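Local coordinates for protein Rik1-associated factor 1 (Schizosaccharomyces pombe, PDB 4O9D) that acts as a WD-repeat subunit of the Clr4 methyltransferase complex, which ubiquitylates and methylates histone H3 to establish heterochromatin, at residues E15-L20 against G348-T353; I133-L138 against S184-S189; I201-F206 against A216-S221; L317-T322 against K361-R366. One frame throughout, in Å; residues are numbered along the deposited sequence.

In the fold
This beta-propeller part of the protein is about half strand, with almost no helix. Contact 1 joins the first modelled residues, just before strand 21-26, to the loop that enters strand 351-354, closing a very long loop that contains contacts 2 and 3 entirely. Contact 2 comes next, setting strand 133-138 beside strand 182-189 of the following sheet; contact 3 then follows in series, closing the hairpin 198-204/214-219 of that same sheet. Contact 4 joins strand 315-318 to strand 359-363 and crosses contact 1: a segment of each falls within the span of the other. Contacts 1 and 4 touch and share the sheet of strands 351-354 and 359-363; contacts 2 and 3 share that of 182-189 and 198-204.

Contact 1: E15-L20 against G348-T353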
loop_
_atom_site.group_PDB
_atom_site.type_symbol
_atom_site.label_atom_id
_atom_site.label_comp_id
_atom_site.label_asym_id
_atom_site.label_seq_id
_atom_site.Cartn_x
_atom_site.Cartn_y
_atom_site.Cartn_z
ATOM N N GLU A 15 6.968 13.439 18.768
ATOM C CA GLU A 15 7.124 12.580 17.599
ATOM C C GLU A 15 7.570 11.180 18.008
ATOM O O GLU A 15 8.721 10.964 18.397
ATOM C CB GLU A 15 8.127 13.188 16.626
ATOM C CG GLU A 15 7.827 14.627 16.280
ATOM C CD GLU A 15 6.795 14.770 15.178
ATOM O OE1 GLU A 15 6.422 13.745 14.552
ATOM O OE2 GLU A 15 6.365 15.916 14.931
ATOM N N SER A 16 6.644 10.234 17.897
ATOM C CA SER A 16 6.827 8.886 18.416
ATOM C C SER A 16 8.044 8.194 17.810
ATOM O O SER A 16 8.618 7.302 18.433
ATOM C CB SER A 16 5.566 8.039 18.166
ATOM O OG SER A 16 5.618 7.339 16.923
ATOM N N VAL A 17 8.459 8.610 16.616
ATOM C CA VAL A 17 9.500 7.874 15.915
ATOM C C VAL A 17 10.828 7.859 16.685
ATOM O O VAL A 17 11.589 6.896 16.589
ATOM C CB VAL A 17 9.695 8.388 14.483
ATOM C CG1 VAL A 17 10.400 9.730 14.480
ATOM C CG2 VAL A 17 10.441 7.350 13.650
ATOM N N PHE A 18 11.102 8.895 17.473
ATOM C CA PHE A 18 12.314 8.875 18.294
ATOM C C PHE A 18 12.201 7.835 19.418
ATOM O O PHE A 18 13.214 7.322 19.914
ATOM C CB PHE A 18 12.585 10.257 18.894
ATOM C CG PHE A 18 12.743 11.344 17.871
ATOM C CD1 PHE A 18 13.627 11.196 16.816
ATOM C CD2 PHE A 18 11.999 12.514 17.963
ATOM C CE1 PHE A 18 13.776 12.198 15.868
ATOM C CE2 PHE A 18 12.141 13.528 17.019
ATOM C CZ PHE A 18 13.040 13.372 15.975
ATOM N N PHE A 19 10.970 7.519 19.812
ATOM C CA PHE A 19 10.736 6.659 20.976
ATOM C C PHE A 19 10.540 5.198 20.616
ATOM O O PHE A 19 10.494 4.348 21.497
ATOM C CB PHE A 19 9.535 7.164 21.768
ATOM C CG PHE A 19 9.720 8.554 22.290
ATOM C CD1 PHE A 19 10.787 8.844 23.133
ATOM C CD2 PHE A 19 8.858 9.578 21.927
ATOM C CE1 PHE A 19 10.989 10.121 23.611
ATOM C CE2 PHE A 19 9.054 10.871 22.408
ATOM C CZ PHE A 19 10.122 11.137 23.250
ATOM N N LEU A 20 10.423 4.915 19.322
ATOM C CA LEU A 20 10.303 3.547 18.840
ATOM C C LEU A 20 11.639 2.824 19.019
ATOM O O LEU A 20 12.690 3.297 18.571
ATOM C CB LEU A 20 9.852 3.540 17.365
ATOM C CG LEU A 20 8.389 3.987 17.122
ATOM C CD1 LEU A 20 8.063 4.210 15.640
ATOM C CD2 LEU A 20 7.423 2.977 17.710
ATOM N N GLY A 348 1.973 13.232 13.876
ATOM C CA GLY A 348 3.122 14.120 13.949
ATOM C C GLY A 348 3.361 14.917 12.671
ATOM O O GLY A 348 2.474 15.022 11.818
ATOM N N ASN A 349 4.560 15.479 12.542
ATOM C CA ASN A 349 4.935 16.241 11.351
ATOM C C ASN A 349 6.224 15.778 10.666
ATOM O O ASN A 349 6.651 16.356 9.673
ATOM C CB ASN A 349 4.997 17.728 11.689
ATOM C CG ASN A 349 3.624 18.319 11.938
ATOM O OD1 ASN A 349 2.715 18.204 11.099
ATOM N ND2 ASN A 349 3.449 18.925 13.103
ATOM N N LEU A 350 6.825 14.708 11.155
ATOM C CA LEU A 350 8.032 14.196 10.512
ATOM C C LEU A 350 7.707 13.276 9.323
ATOM O O LEU A 350 6.695 12.564 9.325
ATOM C CB LEU A 350 8.887 13.432 11.521
ATOM C CG LEU A 350 9.524 14.314 12.595
ATOM C CD1 LEU A 350 10.343 13.495 13.558
ATOM C CD2 LEU A 350 10.382 15.402 11.961
ATOM N N PHE A 351 8.584 13.291 8.325
ATOM C CA PHE A 351 8.439 12.458 7.137
ATOM C C PHE A 351 9.512 11.372 7.219
ATOM O O PHE A 351 10.631 11.619 7.692
ATOM C CB PHE A 351 8.606 13.329 5.880
ATOM C CG PHE A 351 8.409 12.590 4.565
ATOM C CD1 PHE A 351 7.210 11.935 4.279
ATOM C CD2 PHE A 351 9.402 12.611 3.593
ATOM C CE1 PHE A 351 7.038 11.280 3.070
ATOM C CE2 PHE A 351 9.231 11.985 2.362
ATOM C CZ PHE A 351 8.035 11.307 2.099
ATOM N N VAL A 352 9.155 10.168 6.802
ATOM C CA VAL A 352 10.039 9.032 6.888
ATOM C C VAL A 352 10.105 8.246 5.578
ATOM O O VAL A 352 9.075 7.779 5.047
ATOM C CB VAL A 352 9.594 8.063 8.020
ATOM C CG1 VAL A 352 10.578 6.924 8.149
ATOM C CG2 VAL A 352 9.446 8.810 9.330
ATOM N N THR A 353 11.323 8.034 5.097
ATOM C CA THR A 353 11.526 7.373 3.829
ATOM C C THR A 353 12.565 6.263 3.949
ATOM O O THR A 353 13.494 6.343 4.754
ATOM C CB THR A 353 11.926 8.383 2.713
ATOM O OG1 THR A 353 13.212 8.956 2.984
ATOM C CG2 THR A 353 10.908 9.490 2.601
#
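The backbone N of N349 is held by the carboxylate of E15, the sounder bond running to OE2 at 3.0 Å with an N-H...O angle of 158° and meeting the syn lone pair. OE1 of E15 adds a weak second bond to the same N-H, bent to 143°, so the carboxylate reaches the amide with both oxygens. The E15 chain bends at chi2 (-83°), which turns its carboxylate toward the turn at G348 and N349 and brings its stem obliquely across L350. There OE1 of E15 stands 3.7 Å from CG of L350, while CB of E15 is 3.8 Å from CD1 of L350. Two more side chains of 15-20 meet that CD1: CZ of F18 comes to 3.6 Å and CG1 of V17 to 3.9 Å, both crossing the leucine at about a right angle. An alanine at E15 would remove the carboxylate and is likely to leave the N349 amide without this acceptor and one flank of L350 less filled. Q345 binds the backbone N of V17 and OG of S16, tying the N-terminal segment to the same loop, and V17 and F18 also reach strand 371-377. The contact lies just ahead of strand 21-26, which pairs with strand 403-407 beside the C-terminal strands 393-398 and 382-387: the ring-closing "molecular velcro" of WD propellers.

Contact 2: I133-L138 against S184-S189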
loop_
_atom_site.group_PDB
_atom_site.type_symbol
_atom_site.label_atom_id
_atom_site.label_comp_id
_atom_site.label_asym_id
_atom_site.label_seq_id
_atom_site.Cartn_x
_atom_site.Cartn_y
_atom_site.Cartn_z
ATOM N N ILE A 133 -5.000 -10.005 -8.662
ATOM C CA ILE A 133 -5.467 -8.912 -7.816
ATOM C C ILE A 133 -4.284 -7.960 -7.612
ATOM O O ILE A 133 -3.192 -8.412 -7.270
ATOM C CB ILE A 133 -5.943 -9.422 -6.456
ATOM C CG1 ILE A 133 -6.986 -10.545 -6.644
ATOM C CG2 ILE A 133 -6.531 -8.257 -5.633
ATOM C CD1 ILE A 133 -8.202 -10.168 -7.549
ATOM N N HIS A 134 -4.489 -6.660 -7.813
ATOM C CA HIS A 134 -3.407 -5.667 -7.560
ATOM C C HIS A 134 -3.561 -4.777 -6.308
ATOM O O HIS A 134 -2.561 -4.323 -5.756
ATOM C CB HIS A 134 -3.245 -4.736 -8.784
ATOM C CG HIS A 134 -2.462 -5.341 -9.912
ATOM N ND1 HIS A 134 -2.476 -4.824 -11.193
ATOM C CD2 HIS A 134 -1.632 -6.413 -9.952
ATOM C CE1 HIS A 134 -1.667 -5.533 -11.962
ATOM N NE2 HIS A 134 -1.152 -6.509 -11.235
ATOM N N LYS A 135 -4.790 -4.460 -5.896
ATOM C CA LYS A 135 -4.990 -3.572 -4.726
ATOM C C LYS A 135 -6.314 -3.806 -4.024
ATOM O O LYS A 135 -7.294 -4.235 -4.648
ATOM C CB LYS A 135 -4.943 -2.092 -5.120
ATOM C CG LYS A 135 -4.423 -1.166 -3.999
ATOM C CD LYS A 135 -2.914 -1.253 -3.821
ATOM C CE LYS A 135 -2.435 -0.301 -2.707
ATOM N NZ LYS A 135 -3.134 -0.562 -1.400
ATOM N N LEU A 136 -6.343 -3.521 -2.726
ATOM C CA LEU A 136 -7.585 -3.537 -1.950
ATOM C C LEU A 136 -7.806 -2.221 -1.233
ATOM O O LEU A 136 -6.856 -1.579 -0.828
ATOM C CB LEU A 136 -7.536 -4.627 -0.869
ATOM C CG LEU A 136 -7.442 -6.064 -1.357
ATOM C CD1 LEU A 136 -7.275 -7.011 -0.147
ATOM C CD2 LEU A 136 -8.677 -6.407 -2.189
ATOM N N ALA A 137 -9.069 -1.849 -1.066
ATOM C CA ALA A 137 -9.457 -0.713 -0.241
ATOM C C ALA A 137 -10.676 -1.141 0.543
ATOM O O ALA A 137 -11.413 -2.040 0.091
ATOM C CB ALA A 137 -9.805 0.484 -1.093
ATOM N N LEU A 138 -10.900 -0.464 1.676
ATOM C CA LEU A 138 -11.987 -0.786 2.613
ATOM C C LEU A 138 -12.733 0.481 3.063
ATOM O O LEU A 138 -12.116 1.473 3.497
ATOM C CB LEU A 138 -11.393 -1.518 3.825
ATOM C CG LEU A 138 -12.334 -2.266 4.765
ATOM C CD1 LEU A 138 -13.115 -3.340 4.028
ATOM C CD2 LEU A 138 -11.536 -2.899 5.910
ATOM N N SER A 184 -5.074 -0.947 -11.184
ATOM C CA SER A 184 -3.986 -1.238 -10.251
ATOM C C SER A 184 -3.977 -0.427 -8.943
ATOM O O SER A 184 -3.168 -0.725 -8.063
ATOM C CB SER A 184 -2.638 -1.049 -10.963
ATOM O OG SER A 184 -2.503 -1.975 -12.039
ATOM N N LEU A 185 -4.828 0.593 -8.824
ATOM C CA LEU A 185 -4.912 1.404 -7.598
ATOM C C LEU A 185 -6.363 1.599 -7.246
ATOM O O LEU A 185 -7.190 1.731 -8.145
ATOM C CB LEU A 185 -4.282 2.787 -7.818
ATOM C CG LEU A 185 -2.859 2.670 -8.376
ATOM C CD1 LEU A 185 -2.395 4.019 -8.955
ATOM C CD2 LEU A 185 -1.956 2.170 -7.296
ATOM N N ILE A 186 -6.686 1.702 -5.963
ATOM C CA ILE A 186 -8.099 1.878 -5.596
ATOM C C ILE A 186 -8.230 2.477 -4.204
ATOM O O ILE A 186 -7.489 2.100 -3.286
ATOM C CB ILE A 186 -8.864 0.520 -5.745
ATOM C CG1 ILE A 186 -10.356 0.727 -6.070
ATOM C CG2 ILE A 186 -8.681 -0.392 -4.482
ATOM C CD1 ILE A 186 -11.022 -0.529 -6.694
ATOM N N GLU A 187 -9.139 3.443 -4.055
ATOM C CA GLU A 187 -9.404 4.071 -2.754
ATOM C C GLU A 187 -10.875 4.509 -2.653
ATOM O O GLU A 187 -11.481 4.939 -3.639
ATOM C CB GLU A 187 -8.526 5.333 -2.538
ATOM C CG GLU A 187 -7.021 5.154 -2.706
ATOM C CD GLU A 187 -6.313 4.553 -1.476
ATOM O OE1 GLU A 187 -5.236 3.914 -1.669
ATOM O OE2 GLU A 187 -6.825 4.726 -0.338
ATOM N N PHE A 188 -11.449 4.423 -1.461
ATOM C CA PHE A 188 -12.727 5.064 -1.217
ATOM C C PHE A 188 -12.576 6.539 -0.879
ATOM O O PHE A 188 -11.544 6.950 -0.354
ATOM C CB PHE A 188 -13.430 4.374 -0.052
ATOM C CG PHE A 188 -14.041 3.040 -0.407
ATOM C CD1 PHE A 188 -15.276 2.977 -1.042
ATOM C CD2 PHE A 188 -13.387 1.853 -0.099
ATOM C CE1 PHE A 188 -15.866 1.719 -1.372
ATOM C CE2 PHE A 188 -13.967 0.610 -0.421
ATOM C CZ PHE A 188 -15.214 0.562 -1.052
ATOM N N SER A 189 -13.627 7.320 -1.116
ATOM C CA SER A 189 -13.594 8.737 -0.784
ATOM C C SER A 189 -14.985 9.232 -0.374
ATOM O O SER A 189 -15.968 8.951 -1.071
ATOM C CB SER A 189 -13.079 9.521 -1.998
ATOM O OG SER A 189 -13.055 10.916 -1.760
HETATM O O HOH W 1 -5.849 1.055 -1.352
#
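A bridging water joins L136 to I186 where the backbones themselves do not pair: it lies 2.9 Å from O of L136 and 2.7 Å from O of I186, hydrogen-bonded to both carbonyls. The two strands run almost parallel, 9° apart in direction with axes approaching to 5.5 Å, yet they belong to different sheets. The water also accepts from NZ of K135 at 3.2 Å; that ammonium makes a salt bridge with D94 as well. At one end ND1 of H134 donates to OG of S184 at 3.0 Å, a bent bond (133°) whose acceptor lies 30° out of the imidazole plane. OG of S184 is bonded to D204 as well. Past the water, CB of A137 meets CG2 of I186 at 3.7 Å; the edge of the F188 ring comes to O of A137. Both strands carry a classic beta bulge, H134-K135 opposite A147 and S184-L185 opposite G202. The chemistry implies a seam between adjacent blades in which apolar side chains pack, while water, lysine and histidine link polar atoms that the two strands do not pair directly.

Contact 3: I201-F206 against A216-S221; sequences IGYDSF and ALFDAS
I201 and A216 exchange two backbone hydrogen bonds: N of I201 donates to O of A216 and N of A216 donates to O of I201, both 2.9 Å long and nearly straight at 170° and 172°. They form an antiparallel hydrogen-bonded pair, with both side chains on the same face of the sheet. On that face CD1 of I201 reaches CE1 of F218 at 3.6 Å; with CG1 anti to the carbonyl carbon (chi1 -57°) and the chain extended beyond it, the methyl arrives at the phenyl ring obliquely. The hydroxyl end of Y203 approaches the same ring at its edge, OH lying 3.7 Å from CE1 of F218. Y203 also brings CE1 to 3.9 Å from CB of A216, the methyl standing at the edge of the tyrosine ring. Over a face of that ring lies CG2 of I201, 3.5 Å above its plane, so the isoleucine uses different branches for the two aromatics. A serine in place of F218 would probably leave CD1 of I201 and the tyrosine's hydroxyl end without the ring they pack against. Farther out, Y173 touches Y203 and A216, F225 touches A216, and A183 and I186 lie against I201, bringing in both flanking strands. This is the middle beta hairpin, strands two and three, of a four-stranded antiparallel propeller blade.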
loop_
_atom_site.group_PDB
_atom_site.type_symbol
_atom_site.label_atom_id
_atom_site.label_comp_id
_atom_site.label_asym_id
_atom_site.label_seq_id
_atom_site.Cartn_x
_atom_site.Cartn_y
_atom_site.Cartn_z
ATOM N N ILE A 201 -10.383 4.791 -9.026
ATOM C CA ILE A 201 -9.568 3.714 -9.576
ATOM C C ILE A 201 -8.460 4.237 -10.498
ATOM O O ILE A 201 -8.707 5.033 -11.414
ATOM C CB ILE A 201 -10.398 2.742 -10.402
ATOM C CG1 ILE A 201 -11.538 2.165 -9.565
ATOM C CG2 ILE A 201 -9.511 1.595 -10.947
ATOM C CD1 ILE A 201 -12.283 1.055 -10.258
ATOM N N GLY A 202 -7.256 3.733 -10.297
ATOM C CA GLY A 202 -6.132 4.155 -11.120
ATOM C C GLY A 202 -5.778 3.019 -12.037
ATOM O O GLY A 202 -5.737 1.871 -11.591
ATOM N N TYR A 203 -5.535 3.335 -13.313
ATOM C CA TYR A 203 -5.218 2.320 -14.309
ATOM C C TYR A 203 -3.785 2.459 -14.842
ATOM O O TYR A 203 -3.240 3.572 -14.927
ATOM C CB TYR A 203 -6.211 2.398 -15.491
ATOM C CG TYR A 203 -7.663 2.177 -15.119
ATOM C CD1 TYR A 203 -8.437 3.207 -14.583
ATOM C CD2 TYR A 203 -8.285 0.953 -15.348
ATOM C CE1 TYR A 203 -9.792 3.011 -14.250
ATOM C CE2 TYR A 203 -9.632 0.746 -15.004
ATOM C CZ TYR A 203 -10.375 1.775 -14.476
ATOM O OH TYR A 203 -11.704 1.567 -14.151
ATOM N N ASP A 204 -3.183 1.336 -15.212
ATOM C CA ASP A 204 -1.891 1.357 -15.886
ATOM C C ASP A 204 -1.926 0.323 -17.013
ATOM O O ASP A 204 -2.957 -0.276 -17.245
ATOM C CB ASP A 204 -0.740 1.127 -14.899
ATOM C CG ASP A 204 -0.845 -0.205 -14.140
ATOM O OD1 ASP A 204 -1.632 -1.096 -14.542
ATOM O OD2 ASP A 204 -0.096 -0.373 -13.147
ATOM N N SER A 205 -0.821 0.124 -17.719
ATOM C CA SER A 205 -0.829 -0.734 -18.897
ATOM C C SER A 205 0.404 -1.630 -19.008
ATOM O O SER A 205 1.506 -1.153 -19.242
ATOM C CB SER A 205 -0.924 0.134 -20.147
ATOM O OG SER A 205 0.124 1.103 -20.137
ATOM N N PHE A 206 0.207 -2.941 -18.889
ATOM C CA PHE A 206 1.321 -3.894 -18.984
ATOM C C PHE A 206 1.602 -4.332 -20.422
ATOM O O PHE A 206 2.678 -4.860 -20.719
ATOM C CB PHE A 206 1.034 -5.131 -18.134
ATOM C CG PHE A 206 0.979 -4.851 -16.666
ATOM C CD1 PHE A 206 -0.165 -4.323 -16.093
ATOM C CD2 PHE A 206 2.069 -5.111 -15.863
ATOM C CE1 PHE A 206 -0.223 -4.069 -14.749
ATOM C CE2 PHE A 206 2.022 -4.860 -14.513
ATOM C CZ PHE A 206 0.878 -4.332 -13.954
ATOM N N ALA A 216 -10.075 7.209 -12.844
ATOM C CA ALA A 216 -11.533 7.322 -12.965
ATOM C C ALA A 216 -12.253 7.318 -11.617
ATOM O O ALA A 216 -11.681 6.918 -10.590
ATOM C CB ALA A 216 -12.082 6.194 -13.826
ATOM N N LEU A 217 -13.512 7.757 -11.624
ATOM C CA LEU A 217 -14.303 7.781 -10.409
ATOM C C LEU A 217 -15.579 6.973 -10.586
ATOM O O LEU A 217 -16.196 7.018 -11.658
ATOM C CB LEU A 217 -14.677 9.215 -10.067
ATOM C CG LEU A 217 -15.221 9.467 -8.653
ATOM C CD1 LEU A 217 -14.125 9.285 -7.557
ATOM C CD2 LEU A 217 -15.869 10.874 -8.584
ATOM N N PHE A 218 -15.982 6.260 -9.530
ATOM C CA PHE A 218 -17.229 5.485 -9.535
ATOM C C PHE A 218 -18.092 5.854 -8.307
ATOM O O PHE A 218 -17.570 6.252 -7.261
ATOM C CB PHE A 218 -16.917 3.989 -9.492
ATOM C CG PHE A 218 -16.354 3.432 -10.776
ATOM C CD1 PHE A 218 -15.001 3.569 -11.082
ATOM C CD2 PHE A 218 -17.172 2.747 -11.658
ATOM C CE1 PHE A 218 -14.485 3.044 -12.268
ATOM C CE2 PHE A 218 -16.675 2.225 -12.834
ATOM C CZ PHE A 218 -15.333 2.375 -13.151
ATOM N N ASP A 219 -19.412 5.725 -8.424
ATOM C CA ASP A 219 -20.285 5.862 -7.257
ATOM C C ASP A 219 -20.416 4.492 -6.586
ATOM O O ASP A 219 -20.726 3.495 -7.257
ATOM C CB ASP A 219 -21.671 6.379 -7.679
ATOM C CG ASP A 219 -22.608 6.512 -6.507
ATOM O OD1 ASP A 219 -22.371 7.405 -5.669
ATOM O OD2 ASP A 219 -23.549 5.696 -6.406
ATOM N N ALA A 220 -20.178 4.409 -5.277
ATOM C CA ALA A 220 -20.173 3.092 -4.633
ATOM C C ALA A 220 -21.563 2.492 -4.393
ATOM O O ALA A 220 -21.709 1.296 -4.481
ATOM C CB ALA A 220 -19.385 3.100 -3.311
ATOM N N SER A 221 -22.565 3.292 -4.060
ATOM C CA SER A 221 -23.878 2.683 -3.783
ATOM C C SER A 221 -24.568 2.189 -5.071
ATOM O O SER A 221 -25.303 1.201 -5.038
ATOM C CB SER A 221 -24.775 3.611 -2.968
ATOM O OG SER A 221 -24.864 4.890 -3.546
#

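Contact 4: L317-T322 against K361-R366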
loop_
_atom_site.group_PDB
_atom_site.type_symbol
_atom_site.label_atom_id
_atom_site.label_comp_id
_atom_site.label_asym_id
_atom_site.label_seq_id
_atom_site.Cartn_x
_atom_site.Cartn_y
_atom_site.Cartn_z
ATOM N N LEU A 317 15.205 15.123 -1.162
ATOM C CA LEU A 317 15.608 14.310 -0.024
ATOM C C LEU A 317 16.241 13.025 -0.525
ATOM O O LEU A 317 15.521 12.114 -0.956
ATOM C CB LEU A 317 14.384 13.951 0.809
ATOM C CG LEU A 317 13.359 15.057 1.081
ATOM C CD1 LEU A 317 12.195 14.373 1.783
ATOM C CD2 LEU A 317 13.939 16.188 1.939
ATOM N N LYS A 318 17.568 12.934 -0.446
ATOM C CA LYS A 318 18.301 11.874 -1.125
ATOM C C LYS A 318 18.672 10.682 -0.238
ATOM O O LYS A 318 19.000 10.839 0.929
ATOM C CB LYS A 318 19.582 12.452 -1.720
ATOM C CG LYS A 318 19.357 13.406 -2.874
ATOM C CD LYS A 318 20.658 14.148 -3.234
ATOM C CE LYS A 318 20.610 14.651 -4.679
ATOM N NZ LYS A 318 21.821 15.416 -5.091
ATOM N N HIS A 319 18.647 9.483 -0.807
ATOM C CA HIS A 319 19.278 8.352 -0.134
ATOM C C HIS A 319 20.617 8.051 -0.794
ATOM O O HIS A 319 20.969 8.639 -1.814
ATOM C CB HIS A 319 18.391 7.108 -0.159
ATOM C CG HIS A 319 17.331 7.109 0.896
ATOM N ND1 HIS A 319 17.315 6.208 1.942
ATOM C CD2 HIS A 319 16.268 7.921 1.080
ATOM C CE1 HIS A 319 16.278 6.463 2.717
ATOM N NE2 HIS A 319 15.630 7.497 2.220
ATOM N N GLY A 320 21.337 7.097 -0.230
ATOM C CA GLY A 320 22.679 6.796 -0.682
ATOM C C GLY A 320 22.760 5.682 -1.700
ATOM O O GLY A 320 21.759 5.228 -2.254
ATOM N N LYS A 321 23.979 5.232 -1.949
ATOM C CA LYS A 321 24.223 4.234 -2.980
ATOM C C LYS A 321 23.507 2.949 -2.607
ATOM O O LYS A 321 23.405 2.609 -1.443
ATOM C CB LYS A 321 25.724 3.963 -3.134
ATOM C CG LYS A 321 26.644 5.112 -2.688
ATOM C CD LYS A 321 26.316 6.437 -3.370
ATOM C CE LYS A 321 27.577 7.258 -3.660
ATOM N NZ LYS A 321 28.482 7.425 -2.466
ATOM N N THR A 322 23.015 2.246 -3.614
ATOM C CA THR A 322 22.199 1.066 -3.410
ATOM C C THR A 322 23.023 -0.039 -2.764
ATOM O O THR A 322 24.227 -0.132 -2.991
ATOM C CB THR A 322 21.660 0.569 -4.746
ATOM O OG1 THR A 322 20.891 -0.625 -4.550
ATOM C CG2 THR A 322 22.827 0.284 -5.708
ATOM N N LYS A 361 15.388 7.022 6.708
ATOM C CA LYS A 361 15.807 8.385 7.019
ATOM C C LYS A 361 14.613 9.185 7.526
ATOM O O LYS A 361 13.474 8.974 7.059
ATOM C CB LYS A 361 16.436 9.032 5.779
ATOM C CG LYS A 361 17.827 8.444 5.447
ATOM C CD LYS A 361 18.430 9.036 4.191
ATOM C CE LYS A 361 19.887 8.549 4.024
ATOM N NZ LYS A 361 20.736 9.051 5.159
ATOM N N VAL A 362 14.871 10.065 8.500
ATOM C CA VAL A 362 13.821 10.888 9.112
ATOM C C VAL A 362 14.063 12.348 8.683
ATOM O O VAL A 362 15.206 12.822 8.753
ATOM C CB VAL A 362 13.798 10.780 10.665
ATOM C CG1 VAL A 362 12.678 11.631 11.266
ATOM C CG2 VAL A 362 13.662 9.308 11.130
ATOM N N TRP A 363 12.999 13.028 8.229
ATOM C CA TRP A 363 13.094 14.381 7.688
ATOM C C TRP A 363 12.081 15.341 8.321
ATOM O O TRP A 363 10.941 14.947 8.592
ATOM C CB TRP A 363 12.841 14.377 6.174
ATOM C CG TRP A 363 13.509 13.266 5.386
ATOM C CD1 TRP A 363 13.015 12.020 5.147
ATOM C CD2 TRP A 363 14.776 13.338 4.701
ATOM N NE1 TRP A 363 13.899 11.298 4.356
ATOM C CE2 TRP A 363 14.986 12.085 4.074
ATOM C CE3 TRP A 363 15.752 14.348 4.558
ATOM C CZ2 TRP A 363 16.125 11.803 3.314
ATOM C CZ3 TRP A 363 16.897 14.065 3.807
ATOM C CH2 TRP A 363 17.072 12.801 3.193
ATOM N N ASP A 364 12.487 16.597 8.553
ATOM C CA ASP A 364 11.538 17.665 8.923
ATOM C C ASP A 364 11.578 18.776 7.868
ATOM O O ASP A 364 12.548 19.525 7.777
ATOM C CB ASP A 364 11.834 18.263 10.287
ATOM C CG ASP A 364 10.693 19.132 10.794
ATOM O OD1 ASP A 364 10.000 19.767 9.962
ATOM O OD2 ASP A 364 10.465 19.157 12.019
ATOM N N LEU A 365 10.520 18.863 7.071
ATOM C CA LEU A 365 10.506 19.750 5.893
ATOM C C LEU A 365 10.417 21.224 6.280
ATOM O O LEU A 365 10.545 22.126 5.439
ATOM C CB LEU A 365 9.351 19.354 4.966
ATOM C CG LEU A 365 9.704 18.208 4.016
ATOM C CD1 LEU A 365 10.757 18.685 2.989
ATOM C CD2 LEU A 365 10.210 16.986 4.759
ATOM N N ARG A 366 10.230 21.473 7.561
ATOM C CA ARG A 366 10.149 22.840 8.046
ATOM C C ARG A 366 11.554 23.377 8.431
ATOM O O ARG A 366 11.709 24.543 8.802
ATOM C CB ARG A 366 9.175 22.892 9.224
ATOM C CG ARG A 366 7.809 22.239 8.919
ATOM C CD ARG A 366 6.956 22.074 10.175
ATOM N NE ARG A 366 7.433 20.996 11.047
ATOM C CZ ARG A 366 7.051 20.830 12.315
ATOM N NH1 ARG A 366 6.190 21.672 12.879
ATOM N NH2 ARG A 366 7.530 19.830 13.034
#
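With chi1 of L317 and of W363 both at -43°, each CG stands beside its own backbone N, and the two side chains slide past each other in opposite directions. CB of L317 thereby comes over the six-membered ring of W363, 3.6 Å from its centroid and only 6° off the ring normal, a clear CH-pi contact. The leucine's CD2 continues along the same face to CE3 of W363 at 3.7 Å, and touches CD1 of L365 beyond it. At the ring edge, in its plane, O of K318 lies 3.6 Å from CH2 of W363. A second CH-pi contact repeats the theme: CD of K361 sits over the H319 imidazole, 3.6 Å from its centroid and 8° off the normal. The lysine chain is extended as far as CE and bends at chi4, which carries its ammonium past the ring to N374. ND1 of H319 bonds D357 and NE2 bonds T353, whose hydroxyl also takes NE1 of W363 and would limit the rotation of both rings. This is the Asp-His-Ser/Thr-Trp tetrad of WD40 repeats, and W363-D364 is the WD dipeptide itself. Strand 315-318, the outermost of its blade, thus meets strand 359-363 of the next blade, which lies between strands 351-354 and 371-377, with F351 touching L317, W363 and L365.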